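PDB 4CCW: carboxyl esterase NP from Bacillus subtilis, which catalyses the hydrolysis of carboxylic esters, releasing an alcohol and a carboxylate, and is also known as naproxen esterase. Local coordinates for residues A[149-154]-A[234-239]; A[28-33]-A[47-52]; A[101-106]-A[216-221]. All coordinates share one frame; numbering follows the deposited sequence.

Contact 1: A[149-154]-A[234-239]; sequences AAILSP and VPILLL
Ala-149 and Ile-151 bracket Leu-237, which bonds to both with its own N and O: Leu-237 N donates to Ala-149 O at 2.8 Å, nearly straight at 166°, and Leu-237 O takes the N-H of Ile-151. The bonds continue outward in the zigzag of parallel strands, from Pro-235 O to Ala-149 N before this pair and from Ile-151 O to Leu-239 N after it, until Ser-153 N closes the run on Leu-239 O at 2.9 Å. Several carbonyls also receive a CA-H contact, so that Leu-237 O is approached by Ala-150 CA at 3.3 Å as well as by an amide.

Side chains meet mainly at single methyl groups. Ile-151 reaches two neighbours with separate branches, CD1 resting against Ile-236 CG2 and CG2 lying 4.1 Å from Leu-238 CD1. Leu-238 has its CG anti to the backbone N (chi1 173°), which carries CD1 back over the neighbouring strand to within 3.4 Å of Ile-151 O and against Pro-154 CD. On the other face Leu-152 and Leu-239 run side by side, their CD1 atoms 4.1 Å apart.

These are adjacent inner strands in the parallel part of the central mixed sheet of the alpha/beta hydrolase fold, with strand 123-128 on the far side of 146-152 and strand 263-268 beyond 236-241. Helix 130-141 covers the face bearing Ala-149, Ile-151 and Ile-236, while helix 280-291 packs on Leu-237 from the other face. Ser-153 OG is hydrogen-bonded to the backbone O of His-273, the probable proton acceptor of the active site, and Pro-154 O accepts from Tyr-247 OH.

Contact 2: A[28-33]-A[47-52]; sequences WPVRCK and IASGPE
Trp-28 and Ser-49 belong to an antiparallel contact at the open end of the hairpin formed by strands 32-39 and 42-49, where the chain enters the first strand and leaves the second. Two backbone bonds define the pairing: Lys-33 N donates to Ala-48 O at 3.1 Å, and Ala-48 N returns the bond to Lys-33 O at 3.0 Å, making this a hydrogen-bonded pair.

Toward the open end side chains add to the pairing. The indole of Trp-28 folds back from the incoming loop and gives its N-H to Ser-49 OG, with NE1 and OG 2.9 Å apart. The hydroxyl oxygen lies close to the ring plane, at the edge of the indole, and the bond is fairly straight at 158°. With OG anti to its own carbonyl carbon (chi1 -47°), Ser-49 presents this oxygen to the ring. Ile-47 approaches the same indole from over a face: its CG2 stands 4.2 Å from the centroid of the six-membered ring in a CH-pi contact, offset toward the rim. Ile-47 CG2 is shared, since Cys-32 CB lies 3.7 Å from it and SG touches it too. Val-30 CG1 packs on Ser-49 CB nearby.

At the outer end a water bridges the widening gap, donating to Arg-31 O at 2.6 Å and accepting from Gly-50 N at 2.9 Å, so both backbone groups are served although they do not meet directly. Farther out, helix 74-80 meets Trp-28 through Ile-74, and strand 82-86 pairs with the other edge of 42-49. Such a hairpin, whose second strand runs antiparallel to strand 82-86, is the N-terminal antiparallel portion that precedes the parallel core in the alpha/beta hydrolase fold.

Contact 3: A[101-106]-A[216-221]; sequences SGTRTD and KADGFP
Ala-217 and Arg-104 meet through the first of three backbone carbonyls that the arginine engages on the loop 216-221. Lys-216 opens a type I turn, closed by Gly-219 N on Lys-216 O, and Ala-217 O within it accepts from Arg-104 NH1 at 3.0 Å. A water accepting from Arg-104 NH2 adds only a weak bond to the same oxygen. Asp-218 O accepts from the backbone N of Arg-104 at 3.0 Å and sits over one face of its guanidinium, while the Asp-218 carboxylate lies beside the methyl of Thr-103.

The turn lies in the mostly helical insertion between strands 146-152 and 236-241, where alpha/beta hydrolases commonly carry their cap, and it docks here on the N-terminus of core helix 104-118. Thr-103 is the N-cap of this helix: its OG1, held between the backbone N and the carbonyl carbon (chi1 70°), accepts from Asp-106 N.

Gly-219 presses its CA against Gly-102 O at 3.3 Å, a spot where a CB would clash. Gly-219 O offers a lone pair to Arg-104 NH1 at 2.9 Å, in the guanidinium plane, so one nitrogen grips two oxygens. An alanine in place of this arginine is likely to leave the Ala-217 and Gly-219 carbonyls without their shared donor and open a gap beside the Phe-220 ring.

Phe-220 brings CE1 to within 3.5 Å of Arg-104 CG, with ring and guanidinium planes inclined by 35°. Its N reaches Gly-102 O through a water, which accepts from Phe-220 and donates to Gly-102. Beyond the contact, the ring meets His-134 edge-to-face and also Tyr-107, while Tyr-222 makes a cation-pi contact with Arg-104.

How the contacts relate
From the N terminus, contact 2 comes first: segment 28-33 meets 47-52 after an intervening 13 residues, nearly all of them strand, so that the closure is a beta hairpin, complete before either other contact begins. Contact 3 then opens at 101-106 and contact 1 at 149-154; contact 3 closes at 216-221, before contact 1 does at 234-239, so these two long closures cross rather than nest. Contacts 1 and 2 reach the same sheet, their centres about 23 Å apart, one in its parallel core and one in its antiparallel hairpin. Contact 3 ties a helix start to a loop, on the opposite side of the chain's centre from contact 2.

Contact 1: A[149-154]-A[234-239]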
ATOM      1  N   ALA A 149      -6.443  -0.427 -12.177  1.00 27.96           N
ATOM      2  CA  ALA A 149      -5.590  -0.244 -11.005  1.00 26.95           C
ATOM      3  C   ALA A 149      -5.068   1.177 -10.941  1.00 26.49           C
ATOM      4  O   ALA A 149      -4.687   1.743 -11.965  1.00 26.58           O
ATOM      5  CB  ALA A 149      -4.440  -1.232 -11.047  1.00 26.77           C
ATOM      6  N   ALA A 150      -5.094   1.748  -9.734  1.00 25.28           N
ATOM      7  CA  ALA A 150      -4.490   3.034  -9.441  1.00 24.55           C
ATOM      8  C   ALA A 150      -3.263   2.734  -8.604  1.00 23.69           C
ATOM      9  O   ALA A 150      -3.357   2.114  -7.527  1.00 23.52           O
ATOM     10  CB  ALA A 150      -5.457   3.931  -8.678  1.00 24.80           C
ATOM     11  N   ILE A 151      -2.115   3.144  -9.122  1.00 22.48           N
ATOM     12  CA  ILE A 151      -0.830   2.845  -8.494  1.00 22.32           C
ATOM     13  C   ILE A 151      -0.283   4.179  -8.045  1.00 21.86           C
ATOM     14  O   ILE A 151      -0.038   5.060  -8.867  1.00 21.54           O
ATOM     15  CB  ILE A 151       0.105   2.100  -9.480  1.00 22.44           C
ATOM     16  CG1 ILE A 151      -0.469   0.706  -9.781  1.00 23.29           C
ATOM     17  CG2 ILE A 151       1.532   2.019  -8.946  1.00 21.85           C
ATOM     18  CD1 ILE A 151       0.245  -0.053 -10.887  1.00 23.87           C
ATOM     19  N   LEU A 152      -0.135   4.336  -6.728  1.00 21.80           N
ATOM     20  CA  LEU A 152       0.245   5.619  -6.146  1.00 22.08           C
ATOM     21  C   LEU A 152       1.646   5.526  -5.579  1.00 21.32           C
ATOM     22  O   LEU A 152       1.889   4.679  -4.717  1.00 21.38           O
ATOM     23  CB  LEU A 152      -0.731   6.011  -5.017  1.00 22.99           C
ATOM     24  CG  LEU A 152      -2.132   6.581  -5.330  1.00 24.84           C
ATOM     25  CD1 LEU A 152      -2.814   6.015  -6.565  1.00 24.94           C
ATOM     26  CD2 LEU A 152      -3.050   6.432  -4.121  1.00 25.11           C
ATOM     27  N   SER A 153       2.558   6.392  -6.032  1.00 21.15           N
ATOM     28  CA  SER A 153       3.901   6.460  -5.428  1.00 20.99           C
ATOM     29  C   SER A 153       4.480   5.046  -5.178  1.00 20.70           C
ATOM     30  O   SER A 153       4.876   4.727  -4.054  1.00 20.99           O
ATOM     31  CB  SER A 153       3.836   7.194  -4.085  1.00 21.87           C
ATOM     32  OG  SER A 153       3.234   8.470  -4.235  1.00 22.40           O
ATOM     33  N   PRO A 154       4.519   4.190  -6.222  1.00 20.66           N
ATOM     34  CA  PRO A 154       4.890   2.786  -5.987  1.00 20.39           C
ATOM     35  C   PRO A 154       6.311   2.591  -5.465  1.00 19.93           C
ATOM     36  O   PRO A 154       7.226   3.296  -5.894  1.00 20.33           O
ATOM     37  CB  PRO A 154       4.781   2.157  -7.373  1.00 20.60           C
ATOM     38  CG  PRO A 154       4.970   3.307  -8.335  1.00 20.79           C
ATOM     39  CD  PRO A 154       4.275   4.456  -7.651  1.00 20.76           C
ATOM     40  N   VAL A 234      -3.982  -4.384 -18.289  1.00 29.11           N
ATOM     41  CA  VAL A 234      -4.970  -3.824 -17.387  1.00 28.85           C
ATOM     42  C   VAL A 234      -4.794  -2.292 -17.418  1.00 27.73           C
ATOM     43  O   VAL A 234      -3.660  -1.813 -17.393  1.00 27.13           O
ATOM     44  CB  VAL A 234      -4.742  -4.374 -15.946  1.00 29.03           C
ATOM     45  CG1 VAL A 234      -5.728  -3.785 -14.953  1.00 29.25           C
ATOM     46  CG2 VAL A 234      -4.866  -5.893 -15.922  1.00 29.81           C
ATOM     47  N   PRO A 235      -5.894  -1.521 -17.440  1.00 27.76           N
ATOM     48  CA  PRO A 235      -5.710  -0.059 -17.375  1.00 27.28           C
ATOM     49  C   PRO A 235      -5.102   0.366 -16.048  1.00 26.54           C
ATOM     50  O   PRO A 235      -5.516  -0.126 -14.990  1.00 26.93           O
ATOM     51  CB  PRO A 235      -7.141   0.508 -17.505  1.00 28.18           C
ATOM     52  CG  PRO A 235      -8.033  -0.652 -17.778  1.00 29.29           C
ATOM     53  CD  PRO A 235      -7.315  -1.913 -17.423  1.00 29.10           C
ATOM     54  N   ILE A 236      -4.144   1.298 -16.116  1.00 25.59           N
ATOM     55  CA  ILE A 236      -3.420   1.785 -14.963  1.00 24.99           C
ATOM     56  C   ILE A 236      -3.503   3.300 -14.870  1.00 25.05           C
ATOM     57  O   ILE A 236      -3.372   3.996 -15.876  1.00 25.01           O
ATOM     58  CB  ILE A 236      -1.942   1.351 -15.043  1.00 24.14           C
ATOM     59  CG1 ILE A 236      -1.834  -0.182 -14.929  1.00 24.21           C
ATOM     60  CG2 ILE A 236      -1.079   2.088 -14.023  1.00 23.32           C
ATOM     61  CD1 ILE A 236      -0.444  -0.699 -15.208  1.00 24.08           C
ATOM     62  N   LEU A 237      -3.769   3.790 -13.661  1.00 24.74           N
ATOM     63  CA  LEU A 237      -3.641   5.204 -13.362  1.00 24.83           C
ATOM     64  C   LEU A 237      -2.433   5.284 -12.464  1.00 23.52           C
ATOM     65  O   LEU A 237      -2.415   4.682 -11.400  1.00 23.87           O
ATOM     66  CB  LEU A 237      -4.880   5.760 -12.641  1.00 25.64           C
ATOM     67  CG  LEU A 237      -4.754   7.167 -12.028  1.00 26.19           C
ATOM     68  CD1 LEU A 237      -4.843   8.239 -13.111  1.00 26.31           C
ATOM     69  CD2 LEU A 237      -5.855   7.399 -10.998  1.00 27.21           C
ATOM     70  N   LEU A 238      -1.425   6.031 -12.891  1.00 22.92           N
ATOM     71  CA  LEU A 238      -0.231   6.231 -12.082  1.00 22.05           C
ATOM     72  C   LEU A 238      -0.207   7.648 -11.548  1.00 22.31           C
ATOM     73  O   LEU A 238      -0.143   8.590 -12.322  1.00 22.57           O
ATOM     74  CB  LEU A 238       1.042   5.933 -12.894  1.00 21.31           C
ATOM     75  CG  LEU A 238       2.382   6.262 -12.216  1.00 20.68           C
ATOM     76  CD1 LEU A 238       2.589   5.369 -10.983  1.00 20.26           C
ATOM     77  CD2 LEU A 238       3.549   6.053 -13.196  1.00 20.17           C
ATOM     78  N   LEU A 239      -0.304   7.786 -10.225  1.00 22.28           N
ATOM     79  CA  LEU A 239      -0.166   9.072  -9.552  1.00 22.92           C
ATOM     80  C   LEU A 239       1.129   9.145  -8.781  1.00 22.28           C
ATOM     81  O   LEU A 239       1.449   8.240  -7.995  1.00 22.49           O
ATOM     82  CB  LEU A 239      -1.323   9.320  -8.578  1.00 24.26           C
ATOM     83  CG  LEU A 239      -2.741   9.303  -9.132  1.00 25.06           C
ATOM     84  CD1 LEU A 239      -3.737   9.692  -8.041  1.00 26.17           C
ATOM     85  CD2 LEU A 239      -2.896  10.225 -10.347  1.00 25.84           C
TER

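Contact 2: A[28-33]-A[47-52]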
ATOM      1  N   TRP A  28     -11.587   6.325  11.162  1.00 51.98           N
ATOM      2  CA  TRP A  28     -12.386   5.843  10.036  1.00 51.65           C
ATOM      3  C   TRP A  28     -13.758   6.476  10.127  1.00 53.30           C
ATOM      4  O   TRP A  28     -14.484   6.234  11.098  1.00 55.04           O
ATOM      5  CB  TRP A  28     -12.514   4.333  10.146  1.00 50.85           C
ATOM      6  CG  TRP A  28     -12.513   3.551   8.858  1.00 49.90           C
ATOM      7  CD1 TRP A  28     -13.617   3.112   8.124  1.00 50.50           C
ATOM      8  CD2 TRP A  28     -11.341   3.036   8.129  1.00 48.07           C
ATOM      9  NE1 TRP A  28     -13.219   2.402   7.020  1.00 49.83           N
ATOM     10  CE2 TRP A  28     -11.866   2.320   6.963  1.00 48.35           C
ATOM     11  CE3 TRP A  28      -9.962   3.104   8.316  1.00 47.85           C
ATOM     12  CZ2 TRP A  28     -11.030   1.706   6.040  1.00 47.88           C
ATOM     13  CZ3 TRP A  28      -9.128   2.485   7.378  1.00 47.15           C
ATOM     14  CH2 TRP A  28      -9.650   1.801   6.267  1.00 47.18           C
ATOM     15  N   PRO A  29     -14.136   7.309   9.132  1.00 54.21           N
ATOM     16  CA  PRO A  29     -15.391   8.073   9.252  1.00 57.12           C
ATOM     17  C   PRO A  29     -16.624   7.367   8.692  1.00 58.66           C
ATOM     18  O   PRO A  29     -17.652   8.013   8.451  1.00 61.09           O
ATOM     19  CB  PRO A  29     -15.098   9.332   8.438  1.00 58.30           C
ATOM     20  CG  PRO A  29     -14.142   8.877   7.390  1.00 56.90           C
ATOM     21  CD  PRO A  29     -13.408   7.657   7.898  1.00 54.39           C
ATOM     22  N   VAL A  30     -16.528   6.058   8.493  1.00 57.85           N
ATOM     23  CA  VAL A  30     -17.653   5.275   7.991  1.00 60.29           C
ATOM     24  C   VAL A  30     -17.717   3.928   8.719  1.00 60.14           C
ATOM     25  O   VAL A  30     -16.738   3.509   9.328  1.00 58.46           O
ATOM     26  CB  VAL A  30     -17.579   5.115   6.449  1.00 60.96           C
ATOM     27  CG1 VAL A  30     -16.548   4.065   6.042  1.00 57.99           C
ATOM     28  CG2 VAL A  30     -18.946   4.790   5.872  1.00 65.42           C
ATOM     29  N   ARG A  31     -18.872   3.266   8.682  1.00 63.15           N
ATOM     30  CA  ARG A  31     -19.015   1.960   9.322  1.00 63.98           C
ATOM     31  C   ARG A  31     -18.104   0.935   8.655  1.00 61.24           C
ATOM     32  O   ARG A  31     -18.090   0.800   7.429  1.00 61.38           O
ATOM     33  CB  ARG A  31     -20.465   1.467   9.283  1.00 68.36           C
ATOM     34  CG  ARG A  31     -20.849   0.668  10.520  1.00 71.18           C
ATOM     35  CD  ARG A  31     -21.985  -0.322  10.295  1.00 75.81           C
ATOM     36  NE  ARG A  31     -23.104   0.221   9.523  1.00 79.34           N
ATOM     37  CZ  ARG A  31     -23.530  -0.278   8.363  1.00 81.04           C
ATOM     38  NH1 ARG A  31     -22.939  -1.341   7.827  1.00 79.63           N
ATOM     39  NH2 ARG A  31     -24.552   0.284   7.737  1.00 84.55           N
ATOM     40  N   CYS A  32     -17.331   0.221   9.464  1.00 59.60           N
ATOM     41  CA  CYS A  32     -16.477  -0.835   8.938  1.00 57.81           C
ATOM     42  C   CYS A  32     -16.460  -2.069   9.834  1.00 58.73           C
ATOM     43  O   CYS A  32     -16.904  -2.022  10.988  1.00 61.48           O
ATOM     44  CB  CYS A  32     -15.059  -0.317   8.726  1.00 54.76           C
ATOM     45  SG  CYS A  32     -14.173  -0.033  10.272  1.00 55.70           S
ATOM     46  N   LYS A  33     -15.967  -3.175   9.286  1.00 57.05           N
ATOM     47  CA  LYS A  33     -15.721  -4.374  10.074  1.00 57.65           C
ATOM     48  C   LYS A  33     -14.309  -4.889   9.847  1.00 54.57           C
ATOM     49  O   LYS A  33     -13.816  -4.919   8.714  1.00 52.58           O
ATOM     50  CB  LYS A  33     -16.766  -5.465   9.803  1.00 61.02           C
ATOM     51  CG  LYS A  33     -16.828  -5.996   8.379  1.00 60.41           C
ATOM     52  CD  LYS A  33     -17.761  -7.193   8.305  1.00 64.33           C
ATOM     53  CE  LYS A  33     -18.040  -7.601   6.870  1.00 65.17           C
ATOM     54  NZ  LYS A  33     -19.010  -8.730   6.796  1.00 69.23           N
ATOM     55  N   ILE A  47     -10.180  -4.769   6.526  1.00 33.49           N
ATOM     56  CA  ILE A  47     -11.212  -3.824   6.947  1.00 34.59           C
ATOM     57  C   ILE A  47     -12.162  -3.574   5.764  1.00 34.32           C
ATOM     58  O   ILE A  47     -11.737  -3.095   4.707  1.00 33.94           O
ATOM     59  CB  ILE A  47     -10.589  -2.494   7.409  1.00 34.32           C
ATOM     60  CG1 ILE A  47      -9.510  -2.751   8.465  1.00 34.96           C
ATOM     61  CG2 ILE A  47     -11.662  -1.570   7.965  1.00 35.54           C
ATOM     62  CD1 ILE A  47      -8.493  -1.643   8.586  1.00 34.61           C
ATOM     63  N   ALA A  48     -13.441  -3.920   5.931  1.00 35.00           N
ATOM     64  CA  ALA A  48     -14.441  -3.728   4.877  1.00 34.80           C
ATOM     65  C   ALA A  48     -15.360  -2.553   5.180  1.00 35.76           C
ATOM     66  O   ALA A  48     -15.804  -2.382   6.311  1.00 36.49           O
ATOM     67  CB  ALA A  48     -15.260  -4.996   4.664  1.00 35.48           C
ATOM     68  N   SER A  49     -15.633  -1.757   4.151  1.00 35.62           N
ATOM     69  CA  SER A  49     -16.553  -0.627   4.227  1.00 36.97           C
ATOM     70  C   SER A  49     -17.375  -0.574   2.942  1.00 36.90           C
ATOM     71  O   SER A  49     -16.985  -1.150   1.927  1.00 36.88           O
ATOM     72  CB  SER A  49     -15.764   0.680   4.351  1.00 37.12           C
ATOM     73  OG  SER A  49     -14.744   0.590   5.318  1.00 38.92           O
ATOM     74  N   GLY A  50     -18.496   0.142   2.969  1.00 37.65           N
ATOM     75  CA  GLY A  50     -19.275   0.363   1.752  1.00 37.60           C
ATOM     76  C   GLY A  50     -20.375  -0.661   1.544  1.00 38.55           C
ATOM     77  O   GLY A  50     -20.408  -1.684   2.237  1.00 38.19           O
ATOM     78  N   PRO A  51     -21.282  -0.396   0.578  1.00 39.15           N
ATOM     79  CA  PRO A  51     -22.461  -1.243   0.376  1.00 40.75           C
ATOM     80  C   PRO A  51     -22.046  -2.649  -0.027  1.00 41.57           C
ATOM     81  O   PRO A  51     -21.165  -2.813  -0.865  1.00 40.71           O
ATOM     82  CB  PRO A  51     -23.198  -0.561  -0.781  1.00 40.83           C
ATOM     83  CG  PRO A  51     -22.652   0.827  -0.849  1.00 39.85           C
ATOM     84  CD  PRO A  51     -21.218   0.691  -0.414  1.00 38.69           C
ATOM     85  N   GLU A  52     -22.680  -3.653   0.573  1.00 43.69           N
ATOM     86  CA  GLU A  52     -22.279  -5.039   0.361  1.00 44.72           C
ATOM     87  C   GLU A  52     -22.448  -5.485  -1.097  1.00 44.78           C
ATOM     88  O   GLU A  52     -21.681  -6.310  -1.579  1.00 44.52           O
ATOM     89  CB  GLU A  52     -23.039  -5.973   1.311  1.00 47.13           C
ATOM     90  CG  GLU A  52     -22.549  -5.915   2.751  1.00 47.27           C
ATOM     91  CD  GLU A  52     -23.364  -6.789   3.687  1.00 49.42           C
ATOM     92  OE1 GLU A  52     -24.453  -7.230   3.289  1.00 51.48           O
ATOM     93  OE2 GLU A  52     -22.920  -7.031   4.827  1.00 50.22           O
TER
HETATM   94  O   HOH W   1     -19.340   1.618   5.340  1.00 38.92           O

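Contact 3: A[101-106]-A[216-221]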
ATOM      1  N   SER A 101       8.236 -17.187   2.060  1.00 42.18           N
ATOM      2  CA  SER A 101       9.578 -17.020   1.488  1.00 41.20           C
ATOM      3  C   SER A 101       9.865 -15.604   0.992  1.00 38.53           C
ATOM      4  O   SER A 101      11.015 -15.165   1.009  1.00 37.68           O
ATOM      5  CB  SER A 101       9.828 -18.015   0.358  1.00 42.88           C
ATOM      6  OG  SER A 101      11.209 -18.035   0.029  1.00 44.65           O
ATOM      7  N   GLY A 102       8.819 -14.919   0.532  1.00 36.60           N
ATOM      8  CA  GLY A 102       8.921 -13.532   0.072  1.00 33.62           C
ATOM      9  C   GLY A 102       9.119 -13.345  -1.422  1.00 31.78           C
ATOM     10  O   GLY A 102       9.441 -12.236  -1.877  1.00 30.34           O
ATOM     11  N   THR A 103       8.943 -14.409  -2.208  1.00 31.81           N
ATOM     12  CA  THR A 103       9.083 -14.249  -3.657  1.00 30.38           C
ATOM     13  C   THR A 103       7.899 -13.488  -4.215  1.00 29.53           C
ATOM     14  O   THR A 103       6.847 -13.396  -3.579  1.00 29.07           O
ATOM     15  CB  THR A 103       9.213 -15.576  -4.424  1.00 31.85           C
ATOM     16  OG1 THR A 103       7.966 -16.283  -4.401  1.00 32.64           O
ATOM     17  CG2 THR A 103      10.331 -16.431  -3.850  1.00 32.12           C
ATOM     18  N   ARG A 104       8.075 -12.959  -5.422  1.00 28.02           N
ATOM     19  CA  ARG A 104       7.002 -12.249  -6.087  1.00 27.46           C
ATOM     20  C   ARG A 104       5.875 -13.220  -6.466  1.00 28.32           C
ATOM     21  O   ARG A 104       4.709 -12.857  -6.468  1.00 28.34           O
ATOM     22  CB  ARG A 104       7.552 -11.513  -7.303  1.00 26.60           C
ATOM     23  CG  ARG A 104       8.602 -10.475  -6.910  1.00 25.66           C
ATOM     24  CD  ARG A 104       8.890  -9.504  -8.050  1.00 24.72           C
ATOM     25  NE  ARG A 104       9.616 -10.125  -9.156  1.00 24.91           N
ATOM     26  CZ  ARG A 104      10.931 -10.351  -9.161  1.00 25.23           C
ATOM     27  NH1 ARG A 104      11.692 -10.022  -8.101  1.00 24.43           N
ATOM     28  NH2 ARG A 104      11.487 -10.921 -10.224  1.00 25.55           N
ATOM     29  N   THR A 105       6.230 -14.457  -6.764  1.00 29.93           N
ATOM     30  CA  THR A 105       5.218 -15.487  -7.012  1.00 31.37           C
ATOM     31  C   THR A 105       4.358 -15.723  -5.758  1.00 31.69           C
ATOM     32  O   THR A 105       3.128 -15.717  -5.832  1.00 31.63           O
ATOM     33  CB  THR A 105       5.866 -16.793  -7.499  1.00 33.26           C
ATOM     34  OG1 THR A 105       6.508 -16.551  -8.758  1.00 34.12           O
ATOM     35  CG2 THR A 105       4.823 -17.888  -7.685  1.00 34.47           C
ATOM     36  N   ASP A 106       5.016 -15.901  -4.611  1.00 32.21           N
ATOM     37  CA  ASP A 106       4.331 -16.111  -3.330  1.00 33.12           C
ATOM     38  C   ASP A 106       3.348 -14.991  -3.030  1.00 32.23           C
ATOM     39  O   ASP A 106       2.197 -15.248  -2.700  1.00 32.54           O
ATOM     40  CB  ASP A 106       5.341 -16.223  -2.178  1.00 34.16           C
ATOM     41  CG  ASP A 106       6.104 -17.541  -2.182  1.00 36.48           C
ATOM     42  OD1 ASP A 106       5.599 -18.543  -2.725  1.00 37.35           O
ATOM     43  OD2 ASP A 106       7.224 -17.570  -1.635  1.00 37.80           O
ATOM     44  N   LYS A 216      15.854 -10.062  -1.522  1.00 48.22           N
ATOM     45  CA  LYS A 216      16.497 -10.953  -2.482  1.00 48.76           C
ATOM     46  C   LYS A 216      16.073 -10.588  -3.900  1.00 48.46           C
ATOM     47  O   LYS A 216      15.082  -9.887  -4.093  1.00 49.27           O
ATOM     48  CB  LYS A 216      16.137 -12.417  -2.181  1.00 52.34           C
ATOM     49  CG  LYS A 216      16.802 -12.979  -0.930  1.00 56.06           C
ATOM     50  CD  LYS A 216      16.271 -14.359  -0.581  1.00 63.00           C
ATOM     51  CE  LYS A 216      16.991 -14.928   0.630  1.00 69.94           C
ATOM     52  NZ  LYS A 216      16.407 -16.225   1.076  1.00 80.02           N
ATOM     53  N   ALA A 217      16.809 -11.092  -4.886  1.00 31.61           N
ATOM     54  CA  ALA A 217      16.564 -10.739  -6.285  1.00 31.27           C
ATOM     55  C   ALA A 217      15.179 -11.164  -6.781  1.00 31.43           C
ATOM     56  O   ALA A 217      14.583 -10.465  -7.602  1.00 31.92           O
ATOM     57  CB  ALA A 217      17.654 -11.312  -7.183  1.00 32.01           C
ATOM     58  N   ASP A 218      14.663 -12.274  -6.259  1.00 32.18           N
ATOM     59  CA  ASP A 218      13.351 -12.788  -6.693  1.00 31.85           C
ATOM     60  C   ASP A 218      12.169 -12.292  -5.844  1.00 30.84           C
ATOM     61  O   ASP A 218      11.044 -12.793  -5.968  1.00 30.86           O
ATOM     62  CB  ASP A 218      13.361 -14.315  -6.784  1.00 34.70           C
ATOM     63  CG  ASP A 218      13.800 -14.989  -5.494  1.00 36.09           C
ATOM     64  OD1 ASP A 218      14.057 -14.297  -4.482  1.00 36.02           O
ATOM     65  OD2 ASP A 218      13.884 -16.233  -5.491  1.00 38.83           O
ATOM     66  N   GLY A 219      12.430 -11.295  -4.999  1.00 28.95           N
ATOM     67  CA  GLY A 219      11.408 -10.765  -4.115  1.00 28.01           C
ATOM     68  C   GLY A 219      11.113  -9.296  -4.362  1.00 26.16           C
ATOM     69  O   GLY A 219      11.181  -8.815  -5.513  1.00 25.34           O
ATOM     70  N   PHE A 220      10.745  -8.602  -3.283  1.00 25.64           N
ATOM     71  CA  PHE A 220      10.518  -7.160  -3.300  1.00 24.38           C
ATOM     72  C   PHE A 220      11.619  -6.479  -2.465  1.00 23.96           C
ATOM     73  O   PHE A 220      12.112  -7.061  -1.483  1.00 24.90           O
ATOM     74  CB  PHE A 220       9.128  -6.800  -2.741  1.00 24.46           C
ATOM     75  CG  PHE A 220       7.957  -7.207  -3.621  1.00 24.69           C
ATOM     76  CD1 PHE A 220       8.044  -7.194  -5.016  1.00 24.25           C
ATOM     77  CD2 PHE A 220       6.745  -7.580  -3.041  1.00 25.49           C
ATOM     78  CE1 PHE A 220       6.950  -7.540  -5.809  1.00 24.60           C
ATOM     79  CE2 PHE A 220       5.660  -7.936  -3.824  1.00 25.81           C
ATOM     80  CZ  PHE A 220       5.757  -7.909  -5.212  1.00 25.28           C
ATOM     81  N   PRO A 221      12.018  -5.261  -2.844  1.00 22.70           N
ATOM     82  CA  PRO A 221      11.485  -4.457  -3.946  1.00 21.99           C
ATOM     83  C   PRO A 221      11.961  -4.962  -5.295  1.00 21.80           C
ATOM     84  O   PRO A 221      12.888  -5.775  -5.360  1.00 22.58           O
ATOM     85  CB  PRO A 221      12.056  -3.065  -3.664  1.00 21.34           C
ATOM     86  CG  PRO A 221      13.334  -3.347  -2.966  1.00 21.96           C
ATOM     87  CD  PRO A 221      13.038  -4.516  -2.078  1.00 22.61           C
TER
HETATM   88  O   HOH W   2      10.665 -10.023  -0.866  1.00 26.75           O
HETATM   89  O   HOH W   3      14.446 -11.191 -10.826  1.00 44.87           O